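Local structure of Kcn28 (Kitasatospora, 6J32) at residues Val106-Val111 with Pro126-Ser131; Pro93-Ala98 with Tyr114-Leu119; Arg194-Asp199 with Gly310-Leu315; Leu340-Arg345 with Ala370-Gly375. The protein adopts the two-domain GT-B fold, in which two parallel-sheet, Rossmann-like domains are joined, and its C-terminal part resembles that of erythromycin biosynthesis protein CIII. All coordinates share one frame; numbering follows the deposited sequence.

Contact 1: residues Val106-Val111 with Pro126-Ser131; sequences VFLYDV and PSIQIS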
loop_
_atom_site.group_PDB
_atom_site.type_symbol
_atom_site.label_atom_id
_atom_site.label_comp_id
_atom_site.label_asym_id
_atom_site.label_seq_id
_atom_site.Cartn_x
_atom_site.Cartn_y
_atom_site.Cartn_z
ATOM N N VAL B 106 -1.649 15.251 -26.898
ATOM C CA VAL B 106 -0.778 14.146 -27.284
ATOM C C VAL B 106 -0.577 13.248 -26.070
ATOM O O VAL B 106 -0.604 13.703 -24.924
ATOM C CB VAL B 106 0.571 14.663 -27.849
ATOM C CG1 VAL B 106 1.310 15.496 -26.809
ATOM C CG2 VAL B 106 1.443 13.510 -28.351
ATOM N N PHE B 107 -0.403 11.956 -26.326
ATOM C CA PHE B 107 -0.130 10.974 -25.285
ATOM C C PHE B 107 1.326 10.537 -25.387
ATOM O O PHE B 107 1.754 10.038 -26.435
ATOM C CB PHE B 107 -1.053 9.760 -25.407
ATOM C CG PHE B 107 -2.242 9.796 -24.486
ATOM C CD1 PHE B 107 -2.076 9.704 -23.114
ATOM C CD2 PHE B 107 -3.528 9.873 -24.994
ATOM C CE1 PHE B 107 -3.167 9.722 -22.264
ATOM C CE2 PHE B 107 -4.625 9.889 -24.149
ATOM C CZ PHE B 107 -4.443 9.813 -22.784
ATOM N N LEU B 108 2.080 10.728 -24.309
ATOM C CA LEU B 108 3.415 10.164 -24.165
ATOM C C LEU B 108 3.311 8.954 -23.250
ATOM O O LEU B 108 2.708 9.038 -22.175
ATOM C CB LEU B 108 4.385 11.179 -23.565
ATOM C CG LEU B 108 4.589 12.546 -24.216
ATOM C CD1 LEU B 108 5.649 13.304 -23.442
ATOM C CD2 LEU B 108 4.998 12.399 -25.670
ATOM N N TYR B 109 3.912 7.838 -23.657
ATOM C CA TYR B 109 3.783 6.624 -22.871
ATOM C C TYR B 109 5.073 5.822 -22.890
ATOM O O TYR B 109 5.701 5.653 -23.938
ATOM C CB TYR B 109 2.611 5.758 -23.372
ATOM C CG TYR B 109 2.753 5.211 -24.781
ATOM C CD1 TYR B 109 2.379 5.966 -25.885
ATOM C CD2 TYR B 109 3.241 3.930 -25.003
ATOM C CE1 TYR B 109 2.498 5.465 -27.168
ATOM C CE2 TYR B 109 3.365 3.423 -26.280
ATOM C CZ TYR B 109 2.993 4.194 -27.361
ATOM O OH TYR B 109 3.120 3.685 -28.638
ATOM N N ASP B 110 5.444 5.319 -21.717
ATOM C CA ASP B 110 6.539 4.373 -21.580
ATOM C C ASP B 110 6.205 3.084 -22.328
ATOM O O ASP B 110 5.046 2.802 -22.644
ATOM C CB ASP B 110 6.771 4.089 -20.094
ATOM C CG ASP B 110 7.847 3.060 -19.849
ATOM O OD1 ASP B 110 9.046 3.407 -19.919
ATOM O OD2 ASP B 110 7.482 1.893 -19.596
ATOM N N VAL B 111 7.244 2.293 -22.621
ATOM C CA VAL B 111 7.048 1.051 -23.368
ATOM C C VAL B 111 6.072 0.122 -22.652
ATOM O O VAL B 111 5.352 -0.650 -23.300
ATOM C CB VAL B 111 8.398 0.352 -23.622
ATOM C CG1 VAL B 111 9.191 1.092 -24.689
ATOM C CG2 VAL B 111 9.200 0.263 -22.334
ATOM N N PRO B 126 -2.683 11.851 -31.287
ATOM C CA PRO B 126 -1.339 11.326 -31.561
ATOM C C PRO B 126 -0.682 10.813 -30.288
ATOM O O PRO B 126 -0.869 11.365 -29.200
ATOM C CB PRO B 126 -0.591 12.535 -32.138
ATOM C CG PRO B 126 -1.342 13.726 -31.642
ATOM C CD PRO B 126 -2.780 13.298 -31.552
ATOM N N SER B 127 0.080 9.732 -30.429
ATOM C CA SER B 127 0.790 9.139 -29.308
ATOM C C SER B 127 2.256 8.948 -29.671
ATOM O O SER B 127 2.600 8.712 -30.832
ATOM C CB SER B 127 0.176 7.798 -28.890
ATOM O OG SER B 127 0.413 6.806 -29.868
ATOM N N ILE B 128 3.119 9.072 -28.664
ATOM C CA ILE B 128 4.560 8.910 -28.824
ATOM C C ILE B 128 5.055 7.978 -27.729
ATOM O O ILE B 128 4.828 8.232 -26.541
ATOM C CB ILE B 128 5.305 10.253 -28.763
ATOM C CG1 ILE B 128 4.805 11.195 -29.860
ATOM C CG2 ILE B 128 6.799 10.027 -28.904
ATOM C CD1 ILE B 128 5.424 12.571 -29.810
ATOM N N GLN B 129 5.725 6.904 -28.126
ATOM C CA GLN B 129 6.322 5.977 -27.178
ATOM C C GLN B 129 7.658 6.515 -26.674
ATOM O O GLN B 129 8.463 7.041 -27.448
ATOM C CB GLN B 129 6.518 4.618 -27.839
ATOM C CG GLN B 129 7.073 3.544 -26.937
ATOM C CD GLN B 129 7.518 2.328 -27.723
ATOM O OE1 GLN B 129 8.554 2.356 -28.386
ATOM N NE2 GLN B 129 6.727 1.263 -27.673
ATOM N N ILE B 130 7.884 6.385 -25.367
ATOM C CA ILE B 130 9.128 6.788 -24.720
ATOM C C ILE B 130 9.831 5.518 -24.255
ATOM O O ILE B 130 9.440 4.909 -23.254
ATOM C CB ILE B 130 8.888 7.747 -23.548
ATOM C CG1 ILE B 130 8.019 8.933 -23.974
ATOM C CG2 ILE B 130 10.213 8.239 -22.989
ATOM C CD1 ILE B 130 8.710 9.892 -24.935
ATOM N N SER B 131 10.882 5.118 -24.970
ATOM C CA SER B 131 11.611 3.900 -24.635
ATOM C C SER B 131 12.790 4.242 -23.738
ATOM O O SER B 131 13.680 4.987 -24.168
ATOM C CB SER B 131 12.101 3.204 -25.891
ATOM O OG SER B 131 12.829 2.032 -25.573
#

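Contact 2: residues Pro93-Ala98 with Tyr114-Leu119; sequences PQLRAA and YPARVL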
loop_
_atom_site.group_PDB
_atom_site.type_symbol
_atom_site.label_atom_id
_atom_site.label_comp_id
_atom_site.label_asym_id
_atom_site.label_seq_id
_atom_site.Cartn_x
_atom_site.Cartn_y
_atom_site.Cartn_z
ATOM N N PRO B 93 -8.766 1.101 -18.242
ATOM C CA PRO B 93 -9.958 1.786 -17.713
ATOM C C PRO B 93 -9.618 2.908 -16.752
ATOM O O PRO B 93 -10.350 3.904 -16.687
ATOM C CB PRO B 93 -10.742 0.666 -17.017
ATOM C CG PRO B 93 -9.758 -0.408 -16.764
ATOM C CD PRO B 93 -8.748 -0.324 -17.868
ATOM N N GLN B 94 -8.532 2.774 -15.989
ATOM C CA GLN B 94 -8.143 3.857 -15.094
ATOM C C GLN B 94 -7.700 5.083 -15.878
ATOM O O GLN B 94 -8.026 6.217 -15.500
ATOM C CB GLN B 94 -7.038 3.394 -14.150
ATOM C CG GLN B 94 -7.373 2.135 -13.386
ATOM C CD GLN B 94 -6.362 1.849 -12.302
ATOM O OE1 GLN B 94 -6.262 2.595 -11.326
ATOM N NE2 GLN B 94 -5.596 0.771 -12.469
ATOM N N LEU B 95 -6.957 4.881 -16.973
ATOM C CA LEU B 95 -6.575 6.007 -17.822
ATOM C C LEU B 95 -7.785 6.618 -18.516
ATOM O O LEU B 95 -7.883 7.846 -18.628
ATOM C CB LEU B 95 -5.534 5.568 -18.853
ATOM C CG LEU B 95 -4.195 5.044 -18.333
ATOM C CD1 LEU B 95 -3.333 4.577 -19.489
ATOM C CD2 LEU B 95 -3.475 6.113 -17.519
ATOM N N ARG B 96 -8.721 5.785 -18.980
ATOM C CA ARG B 96 -9.910 6.312 -19.650
ATOM C C ARG B 96 -10.738 7.168 -18.707
ATOM O O ARG B 96 -11.164 8.273 -19.065
ATOM C CB ARG B 96 -10.761 5.179 -20.229
ATOM C CG ARG B 96 -11.898 5.697 -21.108
ATOM C CD ARG B 96 -12.801 4.593 -21.643
ATOM N NE ARG B 96 -12.091 3.666 -22.523
ATOM C CZ ARG B 96 -11.825 3.905 -23.809
ATOM N NH1 ARG B 96 -12.198 5.051 -24.366
ATOM N NH2 ARG B 96 -11.176 3.002 -24.535
ATOM N N ALA B 97 -10.982 6.676 -17.492
ATOM C CA ALA B 97 -11.781 7.444 -16.542
ATOM C C ALA B 97 -11.112 8.769 -16.205
ATOM O O ALA B 97 -11.785 9.800 -16.087
ATOM C CB ALA B 97 -12.020 6.629 -15.269
ATOM N N ALA B 98 -9.784 8.767 -16.065
ATOM C CA ALA B 98 -9.083 9.984 -15.669
ATOM C C ALA B 98 -9.086 11.028 -16.779
ATOM O O ALA B 98 -9.199 12.227 -16.502
ATOM C CB ALA B 98 -7.652 9.656 -15.247
ATOM N N TYR B 114 1.617 1.012 -22.902
ATOM C CA TYR B 114 0.954 1.034 -24.200
ATOM C C TYR B 114 -0.574 1.129 -24.134
ATOM O O TYR B 114 -1.178 1.512 -25.144
ATOM C CB TYR B 114 1.360 -0.191 -25.028
ATOM C CG TYR B 114 1.149 -1.522 -24.347
ATOM C CD1 TYR B 114 -0.052 -2.212 -24.480
ATOM C CD2 TYR B 114 2.158 -2.097 -23.586
ATOM C CE1 TYR B 114 -0.247 -3.430 -23.863
ATOM C CE2 TYR B 114 1.974 -3.316 -22.961
ATOM C CZ TYR B 114 0.768 -3.979 -23.103
ATOM O OH TYR B 114 0.586 -5.198 -22.485
ATOM N N PRO B 115 -1.253 0.801 -23.016
ATOM C CA PRO B 115 -2.690 1.129 -22.951
ATOM C C PRO B 115 -2.990 2.584 -23.258
ATOM O O PRO B 115 -4.076 2.893 -23.767
ATOM C CB PRO B 115 -3.060 0.767 -21.508
ATOM C CG PRO B 115 -2.208 -0.388 -21.221
ATOM C CD PRO B 115 -0.885 -0.104 -21.904
ATOM N N ALA B 116 -2.044 3.487 -22.991
ATOM C CA ALA B 116 -2.218 4.879 -23.387
ATOM C C ALA B 116 -2.314 5.022 -24.897
ATOM O O ALA B 116 -3.026 5.903 -25.390
ATOM C CB ALA B 116 -1.065 5.725 -22.853
ATOM N N ARG B 117 -1.595 4.183 -25.652
ATOM C CA ARG B 117 -1.728 4.227 -27.104
ATOM C C ARG B 117 -3.117 3.778 -27.536
ATOM O O ARG B 117 -3.719 4.377 -28.434
ATOM C CB ARG B 117 -0.662 3.364 -27.773
ATOM C CG ARG B 117 -0.747 3.434 -29.282
ATOM C CD ARG B 117 0.068 2.375 -29.989
ATOM N NE ARG B 117 -0.050 2.544 -31.436
ATOM C CZ ARG B 117 0.540 1.770 -32.340
ATOM N NH1 ARG B 117 1.301 0.753 -31.958
ATOM N NH2 ARG B 117 0.366 2.019 -33.631
ATOM N N VAL B 118 -3.640 2.725 -26.903
ATOM C CA VAL B 118 -5.002 2.284 -27.185
ATOM C C VAL B 118 -5.987 3.414 -26.921
ATOM O O VAL B 118 -6.936 3.624 -27.684
ATOM C CB VAL B 118 -5.341 1.033 -26.353
ATOM C CG1 VAL B 118 -6.806 0.694 -26.497
ATOM C CG2 VAL B 118 -4.473 -0.138 -26.780
ATOM N N LEU B 119 -5.773 4.162 -25.840
ATOM C CA LEU B 119 -6.632 5.305 -25.561
ATOM C C LEU B 119 -6.511 6.359 -26.654
ATOM O O LEU B 119 -7.518 6.920 -27.103
ATOM C CB LEU B 119 -6.271 5.898 -24.200
ATOM C CG LEU B 119 -7.413 6.435 -23.342
ATOM C CD1 LEU B 119 -8.446 5.344 -23.112
ATOM C CD2 LEU B 119 -6.872 6.961 -22.021
#

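Contact 3: residues Arg194-Asp199 with Gly310-Leu315; sequences RFLQPD and GIQEGL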
loop_
_atom_site.group_PDB
_atom_site.type_symbol
_atom_site.label_atom_id
_atom_site.label_comp_id
_atom_site.label_asym_id
_atom_site.label_seq_id
_atom_site.Cartn_x
_atom_site.Cartn_y
_atom_site.Cartn_z
ATOM N N ARG B 194 22.732 5.676 -30.416
ATOM C CA ARG B 194 22.703 4.586 -31.386
ATOM C C ARG B 194 23.781 3.543 -31.111
ATOM O O ARG B 194 23.588 2.364 -31.427
ATOM C CB ARG B 194 22.825 5.152 -32.801
ATOM C CG ARG B 194 24.202 5.674 -33.157
ATOM C CD ARG B 194 24.247 6.193 -34.588
ATOM N NE ARG B 194 23.044 5.850 -35.338
ATOM C CZ ARG B 194 22.118 6.724 -35.718
ATOM N NH1 ARG B 194 22.242 8.011 -35.426
ATOM N NH2 ARG B 194 21.065 6.307 -36.397
ATOM N N PHE B 195 24.914 3.938 -30.522
ATOM C CA PHE B 195 25.966 2.962 -30.262
ATOM C C PHE B 195 25.687 2.089 -29.046
ATOM O O PHE B 195 26.476 1.180 -28.764
ATOM C CB PHE B 195 27.335 3.644 -30.113
ATOM C CG PHE B 195 27.381 4.742 -29.087
ATOM C CD1 PHE B 195 27.460 4.449 -27.734
ATOM C CD2 PHE B 195 27.422 6.072 -29.483
ATOM C CE1 PHE B 195 27.524 5.461 -26.795
ATOM C CE2 PHE B 195 27.493 7.089 -28.550
ATOM C CZ PHE B 195 27.544 6.783 -27.201
ATOM N N LEU B 196 24.606 2.346 -28.312
ATOM C CA LEU B 196 24.143 1.443 -27.265
ATOM C C LEU B 196 22.894 0.676 -27.682
ATOM O O LEU B 196 22.281 0.006 -26.844
ATOM C CB LEU B 196 23.889 2.216 -25.967
ATOM C CG LEU B 196 25.143 2.782 -25.293
ATOM C CD1 LEU B 196 24.805 3.485 -23.992
ATOM C CD2 LEU B 196 26.171 1.688 -25.058
ATOM N N GLN B 197 22.504 0.761 -28.952
ATOM C CA GLN B 197 21.346 0.040 -29.473
ATOM C C GLN B 197 21.817 -1.129 -30.326
ATOM O O GLN B 197 22.434 -0.909 -31.381
ATOM C CB GLN B 197 20.454 0.968 -30.298
ATOM C CG GLN B 197 19.508 0.238 -31.253
ATOM C CD GLN B 197 18.257 -0.296 -30.571
ATOM O OE1 GLN B 197 17.523 0.451 -29.920
ATOM N NE2 GLN B 197 18.004 -1.592 -30.725
ATOM N N PRO B 198 21.573 -2.372 -29.919
ATOM C CA PRO B 198 21.970 -3.510 -30.754
ATOM C C PRO B 198 21.205 -3.515 -32.069
ATOM O O PRO B 198 20.007 -3.223 -32.110
ATOM C CB PRO B 198 21.612 -4.724 -29.890
ATOM C CG PRO B 198 21.594 -4.194 -28.482
ATOM C CD PRO B 198 21.049 -2.804 -28.612
ATOM N N ASP B 199 21.916 -3.852 -33.149
ATOM C CA ASP B 199 21.338 -3.933 -34.492
ATOM C C ASP B 199 20.665 -2.618 -34.882
ATOM O O ASP B 199 19.541 -2.595 -35.390
ATOM C CB ASP B 199 20.355 -5.101 -34.600
ATOM C CG ASP B 199 21.037 -6.449 -34.514
ATOM O OD1 ASP B 199 21.591 -6.771 -33.442
ATOM O OD2 ASP B 199 21.017 -7.189 -35.521
ATOM N N GLY B 310 23.070 2.765 -15.343
ATOM C CA GLY B 310 24.435 2.909 -14.865
ATOM C C GLY B 310 25.434 3.111 -15.986
ATOM O O GLY B 310 26.367 3.910 -15.864
ATOM N N ILE B 311 25.251 2.395 -17.097
ATOM C CA ILE B 311 26.190 2.484 -18.213
ATOM C C ILE B 311 26.214 3.896 -18.786
ATOM O O ILE B 311 27.282 4.461 -19.051
ATOM C CB ILE B 311 25.838 1.438 -19.283
ATOM C CG1 ILE B 311 26.248 0.046 -18.799
ATOM C CG2 ILE B 311 26.505 1.781 -20.609
ATOM C CD1 ILE B 311 26.036 -1.027 -19.815
ATOM N N GLN B 312 25.036 4.486 -18.996
ATOM C CA GLN B 312 24.986 5.845 -19.525
ATOM C C GLN B 312 25.580 6.852 -18.550
ATOM O O GLN B 312 26.142 7.867 -18.977
ATOM C CB GLN B 312 23.547 6.225 -19.866
ATOM C CG GLN B 312 22.933 5.368 -20.955
ATOM C CD GLN B 312 21.821 6.077 -21.696
ATOM O OE1 GLN B 312 22.048 6.668 -22.750
ATOM N NE2 GLN B 312 20.612 6.025 -21.150
ATOM N N GLU B 313 25.479 6.588 -17.246
ATOM C CA GLU B 313 26.068 7.499 -16.269
ATOM C C GLU B 313 27.587 7.376 -16.236
ATOM O O GLU B 313 28.293 8.384 -16.125
ATOM C CB GLU B 313 25.460 7.243 -14.890
ATOM C CG GLU B 313 24.084 7.878 -14.714
ATOM C CD GLU B 313 23.439 7.558 -13.375
ATOM O OE1 GLU B 313 24.129 6.999 -12.496
ATOM O OE2 GLU B 313 22.241 7.874 -13.200
ATOM N N GLY B 314 28.110 6.153 -16.340
ATOM C CA GLY B 314 29.549 5.993 -16.471
ATOM C C GLY B 314 30.068 6.573 -17.772
ATOM O O GLY B 314 31.128 7.204 -17.804
ATOM N N LEU B 315 29.320 6.375 -18.858
ATOM C CA LEU B 315 29.694 6.943 -20.149
ATOM C C LEU B 315 29.701 8.464 -20.103
ATOM O O LEU B 315 30.640 9.106 -20.588
ATOM C CB LEU B 315 28.736 6.441 -21.225
ATOM C CG LEU B 315 29.368 5.639 -22.352
ATOM C CD1 LEU B 315 28.334 5.346 -23.414
ATOM C CD2 LEU B 315 30.511 6.448 -22.931
#

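Contact 4: residues Leu340-Arg345 with Ala370-Gly375; sequences LGIARR and AERLSG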
loop_
_atom_site.group_PDB
_atom_site.type_symbol
_atom_site.label_atom_id
_atom_site.label_comp_id
_atom_site.label_asym_id
_atom_site.label_seq_id
_atom_site.Cartn_x
_atom_site.Cartn_y
_atom_site.Cartn_z
ATOM N N LEU B 340 32.827 -1.165 -27.773
ATOM C CA LEU B 340 33.215 0.231 -27.886
ATOM C C LEU B 340 34.619 0.496 -27.362
ATOM O O LEU B 340 35.098 1.631 -27.461
ATOM C CB LEU B 340 32.209 1.110 -27.132
ATOM C CG LEU B 340 30.771 1.126 -27.657
ATOM C CD1 LEU B 340 29.848 1.781 -26.649
ATOM C CD2 LEU B 340 30.693 1.850 -28.985
ATOM N N GLY B 341 35.291 -0.519 -26.821
ATOM C CA GLY B 341 36.642 -0.352 -26.319
ATOM C C GLY B 341 36.767 0.476 -25.060
ATOM O O GLY B 341 37.764 1.185 -24.894
ATOM N N ILE B 342 35.786 0.410 -24.164
ATOM C CA ILE B 342 35.806 1.227 -22.954
ATOM C C ILE B 342 35.464 0.388 -21.729
ATOM O O ILE B 342 35.263 0.931 -20.637
ATOM C CB ILE B 342 34.840 2.420 -23.069
ATOM C CG1 ILE B 342 33.426 1.929 -23.389
ATOM C CG2 ILE B 342 35.334 3.424 -24.097
ATOM C CD1 ILE B 342 32.333 2.842 -22.879
ATOM N N ALA B 343 35.403 -0.932 -21.885
ATOM C CA ALA B 343 34.934 -1.766 -20.790
ATOM C C ALA B 343 35.539 -3.161 -20.871
ATOM O O ALA B 343 35.952 -3.628 -21.935
ATOM C CB ALA B 343 33.404 -1.863 -20.786
ATOM N N ARG B 344 35.572 -3.819 -19.712
ATOM C CA ARG B 344 35.935 -5.221 -19.573
ATOM C C ARG B 344 34.776 -5.966 -18.927
ATOM O O ARG B 344 34.074 -5.424 -18.067
ATOM C CB ARG B 344 37.185 -5.415 -18.705
ATOM C CG ARG B 344 38.453 -4.740 -19.181
ATOM C CD ARG B 344 39.413 -5.742 -19.798
ATOM N NE ARG B 344 40.800 -5.435 -19.462
ATOM C CZ ARG B 344 41.611 -4.699 -20.213
ATOM N NH1 ARG B 344 41.179 -4.187 -21.357
ATOM N NH2 ARG B 344 42.857 -4.474 -19.818
ATOM N N ARG B 345 34.586 -7.215 -19.335
ATOM C CA ARG B 345 33.472 -8.029 -18.869
ATOM C C ARG B 345 33.984 -9.104 -17.921
ATOM O O ARG B 345 34.944 -9.814 -18.244
ATOM C CB ARG B 345 32.741 -8.654 -20.058
ATOM C CG ARG B 345 31.631 -9.618 -19.706
ATOM C CD ARG B 345 30.784 -9.869 -20.940
ATOM N NE ARG B 345 29.703 -10.819 -20.708
ATOM C CZ ARG B 345 28.900 -11.267 -21.665
ATOM N NH1 ARG B 345 29.061 -10.849 -22.913
ATOM N NH2 ARG B 345 27.937 -12.133 -21.378
ATOM N N ALA B 370 40.747 6.291 -22.436
ATOM C CA ALA B 370 40.341 7.647 -22.079
ATOM C C ALA B 370 39.958 8.443 -23.320
ATOM O O ALA B 370 39.007 9.234 -23.292
ATOM C CB ALA B 370 41.463 8.348 -21.313
ATOM N N GLU B 371 40.684 8.239 -24.421
ATOM C CA GLU B 371 40.359 8.935 -25.660
ATOM C C GLU B 371 39.031 8.458 -26.230
ATOM O O GLU B 371 38.252 9.260 -26.760
ATOM C CB GLU B 371 41.482 8.731 -26.677
ATOM C CG GLU B 371 41.396 9.621 -27.900
ATOM C CD GLU B 371 40.507 9.030 -28.971
ATOM O OE1 GLU B 371 40.348 7.791 -28.986
ATOM O OE2 GLU B 371 39.965 9.798 -29.792
ATOM N N ARG B 372 38.748 7.156 -26.128
ATOM C CA ARG B 372 37.471 6.650 -26.617
ATOM C C ARG B 372 36.314 7.196 -25.793
ATOM O O ARG B 372 35.259 7.534 -26.343
ATOM C CB ARG B 372 37.455 5.123 -26.581
ATOM C CG ARG B 372 38.383 4.437 -27.557
ATOM C CD ARG B 372 38.125 2.941 -27.526
ATOM N NE ARG B 372 39.299 2.165 -27.904
ATOM C CZ ARG B 372 40.145 1.616 -27.037
ATOM N NH1 ARG B 372 39.948 1.755 -25.733
ATOM N NH2 ARG B 372 41.191 0.928 -27.475
ATOM N N LEU B 373 36.501 7.296 -24.475
ATOM C CA LEU B 373 35.459 7.848 -23.615
ATOM C C LEU B 373 35.179 9.306 -23.945
ATOM O O LEU B 373 34.019 9.733 -23.968
ATOM C CB LEU B 373 35.864 7.693 -22.152
ATOM C CG LEU B 373 35.727 6.274 -21.605
ATOM C CD1 LEU B 373 36.395 6.178 -20.252
ATOM C CD2 LEU B 373 34.262 5.877 -21.513
ATOM N N SER B 374 36.227 10.088 -24.200
ATOM C CA SER B 374 36.018 11.480 -24.575
ATOM C C SER B 374 35.203 11.584 -25.859
ATOM O O SER B 374 34.279 12.402 -25.954
ATOM C CB SER B 374 37.362 12.184 -24.723
ATOM O OG SER B 374 37.274 13.518 -24.260
ATOM N N GLY B 375 35.519 10.749 -26.850
ATOM C CA GLY B 375 34.776 10.783 -28.098
ATOM C C GLY B 375 33.335 10.336 -27.945
ATOM O O GLY B 375 32.427 10.937 -28.525
#

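Contact 1: residues Val106-Val111 with Pro126-Ser131
Phe-107 and Ser-127 pair side by side in two neighbouring parallel strands, 106-110 and 127-131, whose axes come within 4.5 Å and diverge by 27°. Backbone bonds carry the pairing. Phe-107 N donates to Pro-126 O, and Phe-107 O receives Ile-128 N at 2.8 Å, the donor lying almost on the line of the C=O bond. Tyr-109 repeats the pattern: its N bonds to Ile-128 O, and its O takes Ile-130 N at 2.7 Å. At the end, Val-111 N keeps only a weak bond to Ile-130 O.

On the face bearing Tyr-109, Ser-127 and Gln-129 the Tyr-109 ring carries the packing. With chi1 at 64°, Tyr-109 swings its ring across the neighbouring strand, so that Gln-129 CA sits 3.8 Å from the ring centroid in a CH-pi contact, over the face. Ser-127 OG comes up at the ring edge, 3.7 Å from Tyr-109 CE1. The Gln-129 amide meets Val-111, whose CG1 lies 3.7 Å from Gln-129 CD; its OE1 is held by Ser-188 OG.

On the face of Leu-108, Ile-128 and Ile-130 the packing is apolar. Leu-108 and Ile-128 run next to each other in the same direction, with Leu-108 CD2 3.8 Å from Ile-128 CB, and Ile-393 of helix 385-394 touches both. With helix 115-122 between them in sequence, the strands form a beta-alpha-beta crossover at the middle of the N-terminal Rossmann-like sheet.

Contact 2: residues Pro93-Ala98 with Tyr114-Leu119
Arg-96 NH2, hydrogen-bonded to Asn-122 OD1, belongs to a guanidinium whose face lies on Leu-119: CD1 of Leu-119 stands 3.7 Å from Arg-96 CZ, over the centre of the group. The same methyl also touches the root of the side chain, with Leu-119 CD1 3.7 Å from Arg-96 CB. A bend at chi3, -63°, folds the arginine back so that its aliphatic stem and its flat end both wrap one methyl.

The other branch of Leu-119 presses on the backbone of helix 77-99, its CD2 lying 3.6 Å from Leu-95 C. The same CD2 is 3.7 Å from Leu-95 CB, while Leu-95 CD1 reaches over to the first turn of the second helix, 3.9 Å from Ala-116 N and 4.3 Å from Pro-115 CB.

The short helical segments cross at -45°, their axes 9.7 Å apart. Pro-115 and Leu-119 also pack on Leu-92, a turn earlier in helix 77-99. Thr-51 of the second subunit packs on Pro-93, Gln-94 and Ala-97. Helix 115-122 packs beside helix 77-99, and Phe-107 of strand 106-110 touches both, through Ala-116 and Leu-119 on one and Tyr-99 on the other.

Contact 3: residues Arg194-Asp199 with Gly310-Leu315
Leu-196 sends its side chain from the loop straight at helix 308-316, and its one touching atom, CD1, meets three residues there. CB points toward the helix; CG lies anti to the carbonyl carbon (chi1 -68°), and an extended chi2 of -178° carries CD1 to the far end of the chain. There CD1 sits 4.0 Å from Gln-312 CG, where the two side chains pass at a slant, and 4.2 Å from Ile-311 CG2. Its third neighbour is Leu-315, reached tip to tip, with 4.0 Å between the CD1 atoms of Leu-196 and Leu-315.

Leu-315 CD1 has a second partner in Phe-195. The methyl comes at the rim of the ring, in its plane, 3.5 Å from Phe-195 CE1, so the aromatic edge rather than a face takes the contact. Leu-376 of helix 367-381 packs against both Phe-195 and Leu-315, and Ser-336 of helix 330-339 touches Leu-196. The loop is braced as well: Arg-194 O receives Gln-197 N at 3.1 Å in the 3-10 turn, and Gln-197 NE2 gives a nearly straight bond of 2.9 Å to Pro-198 O and also bonds Val-135 O.

Segment 194-199 lies in the connection between the last two strands of the N-terminal sheet, whereas helix 308-316 belongs to the C-terminal sheet domain. The small apolar patch is thus an interdomain contact of the two-domain GT-B fold.

Contact 4: residues Leu340-Arg345 with Ala370-Gly375
Ile-342 overlaps two successive residues of helix 367-381 through one methyl: its CG2 lies 3.7 Å from Arg-372 CB and equally 3.7 Å from Leu-373 CD2. It stands just past a Schellman motif, in which Gly-341, at positive phi (70°), ends helix 330-339 with two bonds back into the last turn and hands the chain on to strand 343-345, an outermost strand of the C-terminal Rossmann-like sheet.

A chi1 of 56° puts CG1 of Ile-342 between the backbone N and the carbonyl carbon, leaving CG2 beside N and turned to the helix. The Leu-373 side chain crosses it obliquely, with Leu-373 CD2 also 3.8 Å from Ile-342 CD1. Arg-372 instead runs antiparallel to the Ile-342 side chain, stretched out as far as NE, and passes the carbonyls of Leu-340 and Gly-341.

Gly-341 CA lies over one face of the Arg-372 guanidinium, 4.0 Å from Arg-372 NE; as modelled, a position without a side chain leaves the arginine this approach. Arg-372 NH1 is placed a doubtfully short 2.4 Å from Gly-341 O.

Leu-376, one turn on in the same helix, packs on Leu-340 and Ile-342. The strand is joined to its neighbour by backbone bonds from Ile-342 and Arg-344 to Met-321, and Arg-344 makes a salt bridge with Glu-362 of helix 353-365. At the turn itself, Leu-340 O sits 3.3 Å from Arg-372 CD.

Overall arrangement
The four contacts fall into two touching pairs: contacts 1 and 2 lie in the N-terminal half of the GT-B fold, while contact 3 bridges the halves and touches contact 4 in the C-terminal half. Contacts 1 and 2, their centres 12 Å apart, interleave along the chain and touch, with Arg-117 CD 3.6 Å from Tyr-109 OH. Contacts 3 and 4 have centres 11 Å apart and meet where Leu-340 CD1 lies 3.7 Å from Phe-195 CD1, so loop 194-199 also leans on Leu-340, just after helix 330-339. Contact 3 is intermediate, about 7 Å at nearest atoms from contact 1. Contacts 2 and 4 lie on opposite sides of the chain's centre, about 42 Å apart between centres.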